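Local coordinates for lipoprotein (Colwellia psychrerythraea, PDB 3O0Y), which is of unknown function but, as a putative lipoprotein of the DUF885 family in the peptidase MA clan, may be related to metallopeptidases, at residues I204-L207 against K208-S212; E471-A474 against L475-Q479; Y35-A38 against K39-F43; K239-L242 against I243-I247. One frame throughout, in Å; residues are numbered along the deposited sequence.

Contact 1. Residues I204-L207 against K208-S212; sequences IKYL and KGFTS
Tyr206 and Phe210, one helical turn apart, each hold CG trans to their own backbone N (chi1 167° and -163°), and with this shared setting the two rings leave the helix in the same direction and lie side by side. The touch is made by the phenol end of the tyrosine: OH comes within 3.2 Å of Phe210 CD1, while CZ stands 3.7 Å from the same carbon. With the ring planes inclined at 49° the pair is oblique, neither a stack nor an edge-to-face meeting. The phenol oxygen has a polar partner as well, since Tyr206 OH is hydrogen-bonded to the carbonyl oxygen of Leu145 in helix 144-154. The Phe210 ring also stacks with Tyr258 of helix 236-268 and meets His218 at a steep angle. The pair thus belongs to the C-terminal turns of helix 197-210, where this helix packs between helices 144-154 and 236-268 of a largely helical protein. Backbone bonds from Lys208 N to Ile204 O (2.8 Å) and from Gly209 N to Lys205 O (2.9 Å) keep the i to i+4 pattern; Phe210 N gives its main bond to Tyr206 O and a weak one to Leu207 O. Past this point i to i+3 bonds take over, Ser212 N to Gly209 O and a weak Thr211 N to Lys208 O. One water donates to Leu207 O (2.6 Å) and accepts from Thr211 OG1 (2.7 Å), bridging positions i and i+4. Ser212 OG donates to Gly209 O at 2.9 Å, from the same face of that carbonyl as Ser212 N.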
loop_
_atom_site.group_PDB
_atom_site.type_symbol
_atom_site.label_atom_id
_atom_site.label_comp_id
_atom_site.label_asym_id
_atom_site.label_seq_id
_atom_site.Cartn_x
_atom_site.Cartn_y
_atom_site.Cartn_z
ATOM N N ILE A 204 -4.332 -11.404 17.314
ATOM C CA ILE A 204 -5.370 -12.049 18.126
ATOM C C ILE A 204 -6.566 -11.151 18.350
ATOM O O ILE A 204 -7.727 -11.599 18.237
ATOM C CB ILE A 204 -4.728 -12.569 19.441
ATOM C CG1 ILE A 204 -3.861 -13.748 19.103
ATOM C CG2 ILE A 204 -5.787 -13.010 20.532
ATOM C CD1 ILE A 204 -2.793 -14.071 20.203
ATOM N N LYS A 205 -6.313 -9.883 18.632
ATOM C CA LYS A 205 -7.370 -8.957 18.923
ATOM C C LYS A 205 -8.240 -8.837 17.674
ATOM O O LYS A 205 -9.482 -8.782 17.774
ATOM C CB LYS A 205 -6.833 -7.588 19.325
ATOM C CG LYS A 205 -7.911 -6.482 19.334
ATOM C CD LYS A 205 -7.384 -5.195 20.000
ATOM C CE LYS A 205 -8.276 -3.982 19.695
ATOM N NZ LYS A 205 -7.491 -2.697 19.881
ATOM N N TYR A 206 -7.603 -8.774 16.509
ATOM C CA TYR A 206 -8.350 -8.700 15.236
ATOM C C TYR A 206 -9.209 -9.940 15.033
ATOM O O TYR A 206 -10.396 -9.866 14.713
ATOM C CB TYR A 206 -7.387 -8.543 14.049
ATOM C CG TYR A 206 -8.113 -8.798 12.729
ATOM C CD1 TYR A 206 -8.911 -7.826 12.151
ATOM C CD2 TYR A 206 -8.051 -10.053 12.105
ATOM C CE1 TYR A 206 -9.614 -8.082 10.961
ATOM C CE2 TYR A 206 -8.742 -10.298 10.916
ATOM C CZ TYR A 206 -9.537 -9.314 10.374
ATOM O OH TYR A 206 -10.210 -9.598 9.176
ATOM N N LEU A 207 -8.580 -11.097 15.227
ATOM C CA LEU A 207 -9.236 -12.389 14.986
ATOM C C LEU A 207 -10.429 -12.590 15.953
ATOM O O LEU A 207 -11.502 -13.085 15.552
ATOM C CB LEU A 207 -8.243 -13.528 15.154
ATOM C CG LEU A 207 -7.133 -13.598 14.104
ATOM C CD1 LEU A 207 -6.041 -14.604 14.486
ATOM C CD2 LEU A 207 -7.709 -13.927 12.701
ATOM N N LYS A 208 -10.230 -12.225 17.228
ATOM C CA LYS A 208 -11.336 -12.229 18.203
ATOM C C LYS A 208 -12.454 -11.263 17.782
ATOM O O LYS A 208 -13.629 -11.622 17.824
ATOM C CB LYS A 208 -10.819 -11.836 19.579
ATOM C CG LYS A 208 -11.795 -11.983 20.676
ATOM C CD LYS A 208 -11.172 -11.575 22.049
ATOM C CE LYS A 208 -10.299 -12.684 22.604
ATOM N NZ LYS A 208 -8.902 -12.254 23.029
ATOM N N GLY A 209 -12.084 -10.053 17.410
ATOM C CA GLY A 209 -13.029 -9.034 16.976
ATOM C C GLY A 209 -13.853 -9.505 15.781
ATOM O O GLY A 209 -15.080 -9.183 15.649
ATOM N N PHE A 210 -13.222 -10.303 14.926
ATOM C CA PHE A 210 -13.878 -10.749 13.644
ATOM C C PHE A 210 -15.150 -11.601 13.866
ATOM O O PHE A 210 -16.164 -11.417 13.136
ATOM C CB PHE A 210 -12.864 -11.500 12.746
ATOM C CG PHE A 210 -13.290 -11.646 11.291
ATOM C CD1 PHE A 210 -13.021 -10.650 10.374
ATOM C CD2 PHE A 210 -13.921 -12.791 10.854
ATOM C CE1 PHE A 210 -13.346 -10.829 9.036
ATOM C CE2 PHE A 210 -14.269 -12.959 9.534
ATOM C CZ PHE A 210 -13.992 -11.975 8.630
ATOM N N THR A 211 -15.126 -12.426 14.915
ATOM C CA THR A 211 -16.234 -13.305 15.285
ATOM C C THR A 211 -16.924 -12.901 16.588
ATOM O O THR A 211 -17.637 -13.713 17.193
ATOM C CB THR A 211 -15.793 -14.790 15.380
ATOM O OG1 THR A 211 -14.962 -14.986 16.522
ATOM C CG2 THR A 211 -15.116 -15.268 14.066
ATOM N N SER A 212 -16.775 -11.643 17.000
ATOM C CA SER A 212 -17.273 -11.252 18.307
ATOM C C SER A 212 -18.790 -11.010 18.293
ATOM O O SER A 212 -19.435 -11.127 19.338
ATOM C CB SER A 212 -16.547 -10.040 18.847
ATOM O OG SER A 212 -16.686 -8.861 18.056
HETATM O O HOH W 1 -12.328 -15.529 16.137
#

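Contact 2. Residues E471-A474 against L475-Q479; sequences EGWA and LYSEQ
The indole of Trp473 carries Tyr476 over one of its faces: Tyr476 CD2 sits 3.5 Å from Trp473 CZ3, on the six-membered ring. Those two rings have centroids 5.2 Å apart and planes at 50°, an oblique i to i+3 pair in which the phenol leans across the outer part of the indole. Ser477 OG approaches the pyrrole side obliquely and lies 3.0 Å from Trp473 NE1, but the angle is too poor for a hydrogen bond; NE1 donates instead to the carbonyl oxygen of Pro442. Having OG trans to its carbonyl carbon (chi1 -79°) keeps the serine hydroxyl over the preceding turn, near the tryptophan. Trp473 O is held by Ser477 N at 2.8 Å, one of a run of i to i+4 bonds that includes Tyr476 N to Gly472 O and Glu478 N to Ala474 O. Tyr476 OH is hydrogen-bonded to both His584 and Arg567, which holds the phenol oxygen in place and satisfies it in a buried setting. The side chain of Glu471 lies about 4 Å from a bound sulfate ion and touches His444, so this helix borders a pocket that, by analogy with peptidase MA relatives, is probably the active-site region. Helix 467-483 is walled in on several sides: helix 580-588 packs on Trp473 and Tyr476, helix 555-574 on Leu475 and Tyr476, helix 444-452 on Trp473 and Ala474, and helix 432-439, through His438, on Ala474 and Glu478.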
loop_
_atom_site.group_PDB
_atom_site.type_symbol
_atom_site.label_atom_id
_atom_site.label_comp_id
_atom_site.label_asym_id
_atom_site.label_seq_id
_atom_site.Cartn_x
_atom_site.Cartn_y
_atom_site.Cartn_z
ATOM N N GLU A 471 5.407 5.241 -3.449
ATOM C CA GLU A 471 5.309 6.114 -2.336
ATOM C C GLU A 471 6.166 7.349 -2.518
ATOM O O GLU A 471 5.705 8.439 -2.103
ATOM C CB GLU A 471 5.722 5.361 -1.068
ATOM C CG GLU A 471 4.902 4.140 -0.842
ATOM C CD GLU A 471 3.356 4.376 -0.768
ATOM O OE1 GLU A 471 2.833 5.543 -0.716
ATOM O OE2 GLU A 471 2.656 3.339 -0.850
ATOM N N GLY A 472 7.356 7.228 -3.130
ATOM C CA GLY A 472 8.171 8.353 -3.378
ATOM C C GLY A 472 7.509 9.331 -4.341
ATOM O O GLY A 472 7.571 10.565 -4.127
ATOM N N TRP A 473 6.809 8.802 -5.347
ATOM C CA TRP A 473 6.081 9.666 -6.288
ATOM C C TRP A 473 5.028 10.495 -5.530
ATOM O O TRP A 473 4.893 11.695 -5.764
ATOM C CB TRP A 473 5.385 8.831 -7.397
ATOM C CG TRP A 473 4.414 9.768 -8.160
ATOM C CD1 TRP A 473 3.113 9.930 -7.920
ATOM C CD2 TRP A 473 4.814 10.860 -9.010
ATOM N NE1 TRP A 473 2.640 11.013 -8.621
ATOM C CE2 TRP A 473 3.668 11.580 -9.309
ATOM C CE3 TRP A 473 5.997 11.211 -9.610
ATOM C CZ2 TRP A 473 3.705 12.707 -10.126
ATOM C CZ3 TRP A 473 6.044 12.332 -10.409
ATOM C CH2 TRP A 473 4.899 13.011 -10.708
ATOM N N ALA A 474 4.250 9.841 -4.677
ATOM C CA ALA A 474 3.126 10.542 -4.039
ATOM C C ALA A 474 3.660 11.627 -3.105
ATOM O O ALA A 474 3.137 12.723 -3.073
ATOM C CB ALA A 474 2.197 9.574 -3.294
ATOM N N LEU A 475 4.753 11.346 -2.378
ATOM C CA LEU A 475 5.369 12.387 -1.543
ATOM C C LEU A 475 5.965 13.532 -2.368
ATOM O O LEU A 475 5.788 14.736 -2.025
ATOM C CB LEU A 475 6.413 11.717 -0.598
ATOM C CG LEU A 475 6.992 12.520 0.540
ATOM C CD1 LEU A 475 5.849 13.077 1.452
ATOM C CD2 LEU A 475 8.057 11.669 1.289
ATOM N N TYR A 476 6.609 13.203 -3.519
ATOM C CA TYR A 476 7.059 14.223 -4.471
ATOM C C TYR A 476 5.899 15.081 -4.954
ATOM O O TYR A 476 6.070 16.302 -5.017
ATOM C CB TYR A 476 7.824 13.574 -5.633
ATOM C CG TYR A 476 8.057 14.477 -6.796
ATOM C CD1 TYR A 476 9.140 15.330 -6.833
ATOM C CD2 TYR A 476 7.243 14.439 -7.888
ATOM C CE1 TYR A 476 9.314 16.235 -7.924
ATOM C CE2 TYR A 476 7.414 15.318 -8.971
ATOM C CZ TYR A 476 8.488 16.161 -9.014
ATOM O OH TYR A 476 8.573 17.095 -10.089
ATOM N N SER A 477 4.730 14.466 -5.258
ATOM C CA SER A 477 3.461 15.110 -5.711
ATOM C C SER A 477 3.047 16.192 -4.736
ATOM O O SER A 477 2.581 17.273 -5.149
ATOM C CB SER A 477 2.245 14.086 -5.684
ATOM O OG SER A 477 2.527 13.410 -6.848
ATOM N N GLU A 478 3.194 15.900 -3.468
ATOM C CA GLU A 478 2.821 16.837 -2.417
ATOM C C GLU A 478 3.661 18.121 -2.482
ATOM O O GLU A 478 3.155 19.225 -2.208
ATOM C CB GLU A 478 2.919 16.189 -1.031
ATOM C CG GLU A 478 1.862 15.066 -0.756
ATOM C CD GLU A 478 2.105 14.363 0.575
ATOM O OE1 GLU A 478 1.776 14.960 1.663
ATOM O OE2 GLU A 478 2.598 13.204 0.575
ATOM N N GLN A 479 4.925 17.957 -2.839
ATOM C CA GLN A 479 5.814 19.117 -3.008
ATOM C C GLN A 479 5.512 19.842 -4.285
ATOM O O GLN A 479 5.461 21.063 -4.312
ATOM C CB GLN A 479 7.306 18.756 -2.977
ATOM C CG GLN A 479 8.190 19.972 -3.163
ATOM C CD GLN A 479 9.664 19.574 -2.964
ATOM O OE1 GLN A 479 9.992 18.925 -1.953
ATOM N NE2 GLN A 479 10.522 19.992 -3.865
#

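Contact 3. Residues Y35-A38 against K39-F43; sequences YLQA and KQSLF
Helix 27-44, the first helix of the modelled chain, carries this contact in its C-terminal half, where Leu36 meets Lys39 and Gln40 on one flank and Gln37 lines up with Ser41 on another. Leu36 CD1 touches the aliphatic end of the lysine, 3.7 Å from Lys39 CE, and comes within 3.9 Å of Gln40 NE2. Because Leu36 carries CG trans to its backbone N (chi1 -169°), its branch turns toward the ends of both longer chains, CD1 meeting them. The lysine meets it by a bend in its own chain at chi3. The glutamine lays its CG methylene on the backbone, Gln40 CG lying 3.3 Å from Leu36 O, and the amide at its tip donates to the carbonyl oxygen of Asp59. The same Leu36 O takes the backbone hydrogen of Gln40 N at 2.9 Å; Lys39 N to Tyr35 O, Ser41 N to Gln37 O and Leu42 N to Ala38 O continue the series. On the second flank Ser41 OG lies 4.2 Å from Gln37 CG, and its hydrogen-bond partner is Glu82 of helix 73-92. Ala38 faces inward, against helices 100-117 and 459-462. Gln37 NE2 is hydrogen-bonded to the very carboxylate oxygen that pairs with Ser41 OG, Glu82 OE2. Two neutral groups one turn apart thus grip one oxygen of a carboxylate, which would help stabilise its probable negative charge and ties helix 27-44 to helix 73-92 through polar bonds.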
loop_
_atom_site.group_PDB
_atom_site.type_symbol
_atom_site.label_atom_id
_atom_site.label_comp_id
_atom_site.label_asym_id
_atom_site.label_seq_id
_atom_site.Cartn_x
_atom_site.Cartn_y
_atom_site.Cartn_z
ATOM N N TYR A 35 6.595 -13.542 -19.536
ATOM C CA TYR A 35 5.904 -12.459 -18.808
ATOM C C TYR A 35 4.457 -12.803 -18.598
ATOM O O TYR A 35 3.874 -12.569 -17.525
ATOM C CB TYR A 35 5.958 -11.150 -19.566
ATOM C CG TYR A 35 7.351 -10.571 -19.937
ATOM C CD1 TYR A 35 8.512 -10.944 -19.289
ATOM C CD2 TYR A 35 7.449 -9.692 -20.970
ATOM C CE1 TYR A 35 9.721 -10.455 -19.684
ATOM C CE2 TYR A 35 8.665 -9.145 -21.358
ATOM C CZ TYR A 35 9.816 -9.501 -20.698
ATOM O OH TYR A 35 11.089 -9.029 -21.089
ATOM N N LEU A 36 3.860 -13.439 -19.602
ATOM C CA LEU A 36 2.515 -13.994 -19.481
ATOM C C LEU A 36 2.403 -15.092 -18.464
ATOM O O LEU A 36 1.446 -15.150 -17.647
ATOM C CB LEU A 36 2.033 -14.478 -20.842
ATOM C CG LEU A 36 0.519 -14.833 -20.876
ATOM C CD1 LEU A 36 -0.417 -13.562 -20.635
ATOM C CD2 LEU A 36 0.191 -15.480 -22.254
ATOM N N GLN A 37 3.385 -15.999 -18.481
ATOM C CA GLN A 37 3.391 -17.079 -17.540
ATOM C C GLN A 37 3.474 -16.577 -16.075
ATOM O O GLN A 37 2.825 -17.104 -15.176
ATOM C CB GLN A 37 4.550 -17.998 -17.832
ATOM C CG GLN A 37 4.573 -19.203 -16.896
ATOM C CD GLN A 37 5.883 -20.037 -17.031
ATOM O OE1 GLN A 37 6.681 -19.845 -17.973
ATOM N NE2 GLN A 37 6.135 -20.910 -16.035
ATOM N N ALA A 38 4.328 -15.592 -15.838
ATOM C CA ALA A 38 4.384 -14.908 -14.540
ATOM C C ALA A 38 3.046 -14.308 -14.108
ATOM O O ALA A 38 2.598 -14.546 -12.988
ATOM C CB ALA A 38 5.510 -13.815 -14.493
ATOM N N LYS A 39 2.443 -13.526 -14.996
ATOM C CA LYS A 39 1.129 -12.990 -14.685
ATOM C C LYS A 39 0.120 -14.086 -14.294
ATOM O O LYS A 39 -0.539 -13.981 -13.260
ATOM C CB LYS A 39 0.647 -12.249 -15.907
ATOM C CG LYS A 39 -0.810 -11.840 -15.770
ATOM C CD LYS A 39 -1.230 -11.179 -17.047
ATOM C CE LYS A 39 -2.185 -11.826 -17.843
ATOM N NZ LYS A 39 -2.941 -10.866 -18.813
ATOM N N GLN A 40 -0.000 -15.124 -15.127
ATOM C CA GLN A 40 -1.068 -16.118 -14.977
ATOM C C GLN A 40 -0.819 -17.000 -13.753
ATOM O O GLN A 40 -1.750 -17.312 -12.997
ATOM C CB GLN A 40 -1.255 -16.911 -16.280
ATOM C CG GLN A 40 -1.717 -15.994 -17.417
ATOM C CD GLN A 40 -2.190 -16.697 -18.648
ATOM O OE1 GLN A 40 -1.703 -17.768 -18.999
ATOM N NE2 GLN A 40 -3.105 -16.052 -19.363
ATOM N N SER A 41 0.420 -17.317 -13.504
ATOM C CA SER A 41 0.752 -18.176 -12.386
ATOM C C SER A 41 0.569 -17.452 -11.044
ATOM O O SER A 41 0.081 -18.059 -10.079
ATOM C CB SER A 41 2.167 -18.687 -12.466
ATOM O OG SER A 41 2.222 -19.674 -13.461
ATOM N N LEU A 42 0.992 -16.205 -10.975
ATOM C CA LEU A 42 0.849 -15.447 -9.731
ATOM C C LEU A 42 -0.638 -15.311 -9.442
ATOM O O LEU A 42 -1.078 -15.596 -8.312
ATOM C CB LEU A 42 1.476 -14.059 -9.874
ATOM C CG LEU A 42 1.379 -13.162 -8.651
ATOM C CD1 LEU A 42 1.980 -13.791 -7.369
ATOM C CD2 LEU A 42 1.933 -11.740 -9.004
ATOM N N PHE A 43 -1.386 -14.818 -10.427
ATOM C CA PHE A 43 -2.798 -14.551 -10.171
ATOM C C PHE A 43 -3.689 -15.798 -9.972
ATOM O O PHE A 43 -4.663 -15.718 -9.232
ATOM C CB PHE A 43 -3.381 -13.657 -11.215
ATOM C CG PHE A 43 -3.025 -12.237 -11.030
ATOM C CD1 PHE A 43 -2.176 -11.592 -11.905
ATOM C CD2 PHE A 43 -3.533 -11.536 -9.936
ATOM C CE1 PHE A 43 -1.861 -10.244 -11.713
ATOM C CE2 PHE A 43 -3.291 -10.212 -9.782
ATOM C CZ PHE A 43 -2.434 -9.554 -10.659
#

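Contact 4. Residues K239-L242 against I243-I247; sequences KQSL and ITQVI
Leu242 and Val246 form the close-packed side of this contact, on the face of helix 236-268 turned to the rest of the protein, whereas Ser241 and Thr244 lie on the solvent side and Gln245 at the border between them. On the packed side the two residues are joined through the backbone, Val246 N donating to Leu242 O at 2.9 Å, and the valine closes over that carbonyl with CG2, 3.5 Å from the oxygen. Both side chains pack on Ile168 of helix 161-172 and Phe224 of helix 219-228. Next to them Ile243 swings CG1 back beside its own N (chi1 -68°), laying it 3.3 Å from Lys239 O, the carbonyl its N-H bonds. The solvent side is held more loosely. Gln245, with CG likewise beside its N (chi1 -74°) and the chain extended beyond, runs back along the preceding turn, and its NE2 makes two weak hydrogen bonds with the serine there, to Ser241 OG at 3.3 Å and to Ser241 O at 3.4 Å. That carbonyl also accepts the firmer bond from Gln245 N at 3.1 Å, which leaves the amide as a supplementary clasp. CD2 of Leu242 reaches 4.1 Å from Gln245 NE2, the point where the two sides meet. Thr244 OG1 lies close to Gln240 O, which receives the backbone hydrogen of Thr244 N. Apolar residues on one face, hydroxyls on the other and an amide at the border make this an amphipathic stretch of a long helix, packed through its apolar side on two neighbouring helices.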
loop_
_atom_site.group_PDB
_atom_site.type_symbol
_atom_site.label_atom_id
_atom_site.label_comp_id
_atom_site.label_asym_id
_atom_site.label_seq_id
_atom_site.Cartn_x
_atom_site.Cartn_y
_atom_site.Cartn_z
ATOM N N LYS A 239 -33.562 -13.678 -3.392
ATOM C CA LYS A 239 -32.591 -12.883 -2.602
ATOM C C LYS A 239 -32.521 -13.375 -1.166
ATOM O O LYS A 239 -31.405 -13.563 -0.617
ATOM C CB LYS A 239 -32.918 -11.397 -2.609
ATOM C CG LYS A 239 -32.772 -10.715 -3.941
ATOM C CD LYS A 239 -33.371 -9.342 -3.886
ATOM C CE LYS A 239 -33.184 -8.584 -5.156
ATOM N NZ LYS A 239 -34.282 -7.782 -5.540
ATOM N N GLN A 240 -33.676 -13.676 -0.560
ATOM C CA GLN A 240 -33.688 -14.187 0.827
ATOM C C GLN A 240 -32.982 -15.507 0.920
ATOM O O GLN A 240 -32.263 -15.755 1.889
ATOM C CB GLN A 240 -35.134 -14.323 1.405
ATOM C CG GLN A 240 -35.921 -13.001 1.568
ATOM C CD GLN A 240 -37.459 -13.180 1.952
ATOM O OE1 GLN A 240 -38.070 -14.268 1.781
ATOM N NE2 GLN A 240 -38.072 -12.092 2.459
ATOM N N SER A 241 -33.220 -16.394 -0.032
ATOM C CA SER A 241 -32.558 -17.697 -0.006
ATOM C C SER A 241 -31.033 -17.563 -0.095
ATOM O O SER A 241 -30.286 -18.276 0.586
ATOM C CB SER A 241 -32.994 -18.550 -1.192
ATOM O OG SER A 241 -32.235 -19.767 -1.250
ATOM N N LEU A 242 -30.583 -16.666 -0.948
ATOM C CA LEU A 242 -29.102 -16.455 -1.032
ATOM C C LEU A 242 -28.513 -15.866 0.285
ATOM O O LEU A 242 -27.467 -16.312 0.749
ATOM C CB LEU A 242 -28.783 -15.602 -2.246
ATOM C CG LEU A 242 -29.004 -16.245 -3.622
ATOM C CD1 LEU A 242 -29.134 -15.190 -4.733
ATOM C CD2 LEU A 242 -27.913 -17.193 -3.964
ATOM N N ILE A 243 -29.215 -14.935 0.916
ATOM C CA ILE A 243 -28.778 -14.360 2.181
ATOM C C ILE A 243 -28.678 -15.455 3.239
ATOM O O ILE A 243 -27.695 -15.531 3.987
ATOM C CB ILE A 243 -29.735 -13.222 2.610
ATOM C CG1 ILE A 243 -29.608 -12.044 1.658
ATOM C CG2 ILE A 243 -29.482 -12.776 4.038
ATOM C CD1 ILE A 243 -30.744 -11.101 1.776
ATOM N N THR A 244 -29.662 -16.352 3.292
ATOM C CA THR A 244 -29.594 -17.493 4.197
ATOM C C THR A 244 -28.388 -18.374 3.967
ATOM O O THR A 244 -27.767 -18.870 4.934
ATOM C CB THR A 244 -30.902 -18.341 4.116
ATOM O OG1 THR A 244 -31.984 -17.458 4.409
ATOM C CG2 THR A 244 -30.849 -19.536 5.104
ATOM N N GLN A 245 -28.073 -18.594 2.696
ATOM C CA GLN A 245 -26.899 -19.369 2.312
ATOM C C GLN A 245 -25.587 -18.698 2.761
ATOM O O GLN A 245 -24.672 -19.371 3.266
ATOM C CB GLN A 245 -26.882 -19.604 0.812
ATOM C CG GLN A 245 -27.900 -20.635 0.354
ATOM C CD GLN A 245 -27.887 -20.775 -1.147
ATOM O OE1 GLN A 245 -26.888 -21.216 -1.728
ATOM N NE2 GLN A 245 -29.009 -20.431 -1.785
ATOM N N VAL A 246 -25.543 -17.392 2.680
ATOM C CA VAL A 246 -24.394 -16.618 3.130
ATOM C C VAL A 246 -24.266 -16.721 4.622
ATOM O O VAL A 246 -23.199 -17.037 5.104
ATOM C CB VAL A 246 -24.442 -15.133 2.696
ATOM C CG1 VAL A 246 -23.315 -14.307 3.448
ATOM C CG2 VAL A 246 -24.245 -15.061 1.135
ATOM N N ILE A 247 -25.377 -16.556 5.341
ATOM C CA ILE A 247 -25.365 -16.703 6.795
ATOM C C ILE A 247 -24.891 -18.071 7.215
ATOM O O ILE A 247 -24.145 -18.181 8.190
ATOM C CB ILE A 247 -26.773 -16.439 7.423
ATOM C CG1 ILE A 247 -27.154 -14.971 7.212
ATOM C CG2 ILE A 247 -26.758 -16.889 8.916
ATOM C CD1 ILE A 247 -28.677 -14.644 7.445
#

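Along the chain the order is contact 3, contact 1, contact 4, contact 2, each within a single helix and none touching another. Contacts 1 and 4 are the closest pair, their centres about 24 Å apart on the same side of the chain's centre; helix 236-268, which carries contact 4, also packs on the side chains of contact 1 further along. Contact 2 lies on the opposite side, its centre about 45 Å from that of contact 4 and about 35 Å from that of contact 1. The centre of contact 3, on helix 27-44, is about 30 to 35 Å from the other centres. The same helical bonding thus serves partly buried helices (contacts 1, 3 and 4) and the buried interior (contact 2).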